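Local coordinates for protein TRAS1 ORF2p (Bombyx mori, PDB 1WDU) that probably nicks telomeric repeat DNA during insertion of the TRAS1 non-LTR retrotransposon, this chain being the N-terminal endonuclease domain of the larger protein, at residues 128-133 with 171-176. The protein carries 1 engineered substitution. Numbering follows the deposited sequence.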
loop_
_atom_site.group_PDB
_atom_site.type_symbol
_atom_site.label_atom_id
_atom_site.label_comp_id
_atom_site.label_asym_id
_atom_site.label_seq_id
_atom_site.Cartn_x
_atom_site.Cartn_y
_atom_site.Cartn_z
ATOM N N LYS A 128 16.422 -8.946 -0.352
ATOM C CA LYS A 128 16.829 -8.556 0.996
ATOM C C LYS A 128 15.988 -9.341 2.007
ATOM O O LYS A 128 14.813 -9.608 1.763
ATOM C CB LYS A 128 16.601 -7.050 1.201
ATOM C CG LYS A 128 17.637 -6.126 0.550
ATOM C CD LYS A 128 18.894 -6.020 1.408
ATOM C CE LYS A 128 19.896 -5.002 0.865
ATOM N NZ LYS A 128 20.537 -5.428 -0.410
ATOM N N PRO A 129 16.586 -9.732 3.150
ATOM C CA PRO A 129 15.900 -10.490 4.210
ATOM C C PRO A 129 14.595 -9.800 4.613
ATOM O O PRO A 129 14.590 -8.594 4.861
ATOM C CB PRO A 129 16.919 -10.487 5.348
ATOM C CG PRO A 129 18.231 -10.486 4.625
ATOM C CD PRO A 129 18.000 -9.495 3.503
ATOM N N ILE A 130 13.497 -10.551 4.687
ATOM C CA ILE A 130 12.215 -9.941 5.038
ATOM C C ILE A 130 12.078 -9.686 6.535
ATOM O O ILE A 130 11.218 -8.898 6.960
ATOM C CB ILE A 130 11.002 -10.801 4.542
ATOM C CG1 ILE A 130 9.722 -9.955 4.579
ATOM C CG2 ILE A 130 10.834 -12.050 5.397
ATOM C CD1 ILE A 130 8.471 -10.680 4.105
ATOM N N GLU A 131 12.941 -10.338 7.319
ATOM C CA GLU A 131 12.932 -10.206 8.773
ATOM C C GLU A 131 12.872 -8.773 9.309
ATOM O O GLU A 131 11.992 -8.448 10.102
ATOM C CB GLU A 131 14.155 -10.899 9.396
ATOM C CG GLU A 131 14.015 -12.397 9.627
ATOM C CD GLU A 131 14.378 -13.220 8.406
ATOM O OE1 GLU A 131 14.581 -14.442 8.560
ATOM O OE2 GLU A 131 14.459 -12.649 7.297
ATOM N N SER A 132 13.808 -7.919 8.899
ATOM C CA SER A 132 13.816 -6.543 9.404
ATOM C C SER A 132 12.549 -5.780 9.036
ATOM O O SER A 132 12.098 -4.916 9.792
ATOM C CB SER A 132 15.050 -5.779 8.907
ATOM O OG SER A 132 15.091 -5.708 7.493
ATOM N N TYR A 133 11.969 -6.102 7.886
ATOM C CA TYR A 133 10.745 -5.435 7.454
ATOM C C TYR A 133 9.552 -5.910 8.294
ATOM O O TYR A 133 8.612 -5.150 8.537
ATOM C CB TYR A 133 10.494 -5.714 5.971
ATOM C CG TYR A 133 11.615 -5.247 5.071
ATOM C CD1 TYR A 133 11.936 -5.945 3.905
ATOM C CD2 TYR A 133 12.357 -4.105 5.381
ATOM C CE1 TYR A 133 12.968 -5.520 3.070
ATOM C CE2 TYR A 133 13.394 -3.672 4.548
ATOM C CZ TYR A 133 13.690 -4.386 3.397
ATOM O OH TYR A 133 14.707 -3.964 2.573
ATOM N N GLY A 171 6.368 -15.612 1.987
ATOM C CA GLY A 171 4.940 -15.486 2.232
ATOM C C GLY A 171 4.597 -16.023 3.607
ATOM O O GLY A 171 3.803 -15.420 4.341
ATOM N N ASP A 172 5.211 -17.158 3.956
ATOM C CA ASP A 172 5.017 -17.798 5.254
ATOM C C ASP A 172 5.430 -16.887 6.417
ATOM O O ASP A 172 4.695 -16.758 7.399
ATOM C CB ASP A 172 5.805 -19.116 5.312
ATOM C CG ASP A 172 5.107 -20.255 4.582
ATOM O OD1 ASP A 172 5.707 -21.343 4.490
ATOM O OD2 ASP A 172 3.960 -20.074 4.102
ATOM N N GLN A 173 6.600 -16.256 6.316
ATOM C CA GLN A 173 7.049 -15.348 7.377
ATOM C C GLN A 173 6.081 -14.180 7.516
ATOM O O GLN A 173 5.719 -13.798 8.634
ATOM C CB GLN A 173 8.461 -14.815 7.099
ATOM C CG GLN A 173 9.571 -15.857 7.298
ATOM C CD GLN A 173 10.939 -15.232 7.548
ATOM O OE1 GLN A 173 11.131 -14.499 8.525
ATOM N NE2 GLN A 173 11.898 -15.520 6.663
ATOM N N LEU A 174 5.661 -13.613 6.385
ATOM C CA LEU A 174 4.711 -12.492 6.409
ATOM C C LEU A 174 3.387 -12.946 7.029
ATOM O O LEU A 174 2.840 -12.267 7.891
ATOM C CB LEU A 174 4.471 -11.949 4.990
ATOM C CG LEU A 174 3.471 -10.790 4.839
ATOM C CD1 LEU A 174 3.786 -9.696 5.843
ATOM C CD2 LEU A 174 3.528 -10.235 3.416
ATOM N N MET A 175 2.873 -14.095 6.592
ATOM C CA MET A 175 1.621 -14.616 7.146
ATOM C C MET A 175 1.748 -14.828 8.655
ATOM O O MET A 175 0.821 -14.536 9.413
ATOM C CB MET A 175 1.241 -15.949 6.486
ATOM C CG MET A 175 0.487 -15.828 5.161
ATOM S SD MET A 175 -0.975 -14.745 5.276
ATOM C CE MET A 175 -2.135 -15.788 6.187
ATOM N N GLY A 176 2.900 -15.346 9.082
ATOM C CA GLY A 176 3.128 -15.590 10.496
ATOM C C GLY A 176 3.030 -14.288 11.263
ATOM O O GLY A 176 2.390 -14.208 12.315
HETATM O O HOH W 1 14.641 -14.320 5.353
#
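Ile130 lays its methyl CG2 squarely over one face of the Gln173 carboxamide, 3.8 Å from CD and almost along the normal to the amide plane. The oxygen-and-nitrogen edge of that amide meets Glu131, whose carboxylate presents a face rather than an edge: the two planes stand 78° apart. An extended chain beyond CG (chi2 -158°) carries the Gln173 amide across to the start of helix 131-142, while the Glu131 chain bends at chi2 to bring its carboxylate in front of it.

Because the amide approaches over the carboxylate plane, the direct bond is poor. Gln173 NE2 donates to Glu131 OE1 at 3.5 Å with an N-H...O angle of 143°, a weak hydrogen bond. A water supplements it, donating to Glu131 OE2 at 2.6 Å and accepting from Gln173 NE2 at 3.3 Å. Gln173 OE1 and Glu131 OE1, 3.5 Å apart, are both acceptors and form no bond with each other.

Deeper in the interface, Ile130 CD1 reaches Leu174 CB at 4.3 Å, and Leu134 of helix 131-142 also touches Gln173 and Leu174. The contact thus joins the beginning of helix 131-142 to helix 169-181 within the four-layered alpha/beta sandwich of this DNase I-like domain.

With an alanine here instead of Gln173, CB would still meet Ile130 CG2, but the loss of the flat amide would probably open a gap over that methyl and leave Glu131 and the water without the N-H they share. With only 186 Å² buried in total, a weak bond and one bridging water, the chemistry implies a modest polar contact beside an apolar one, not a strong electrostatic clasp.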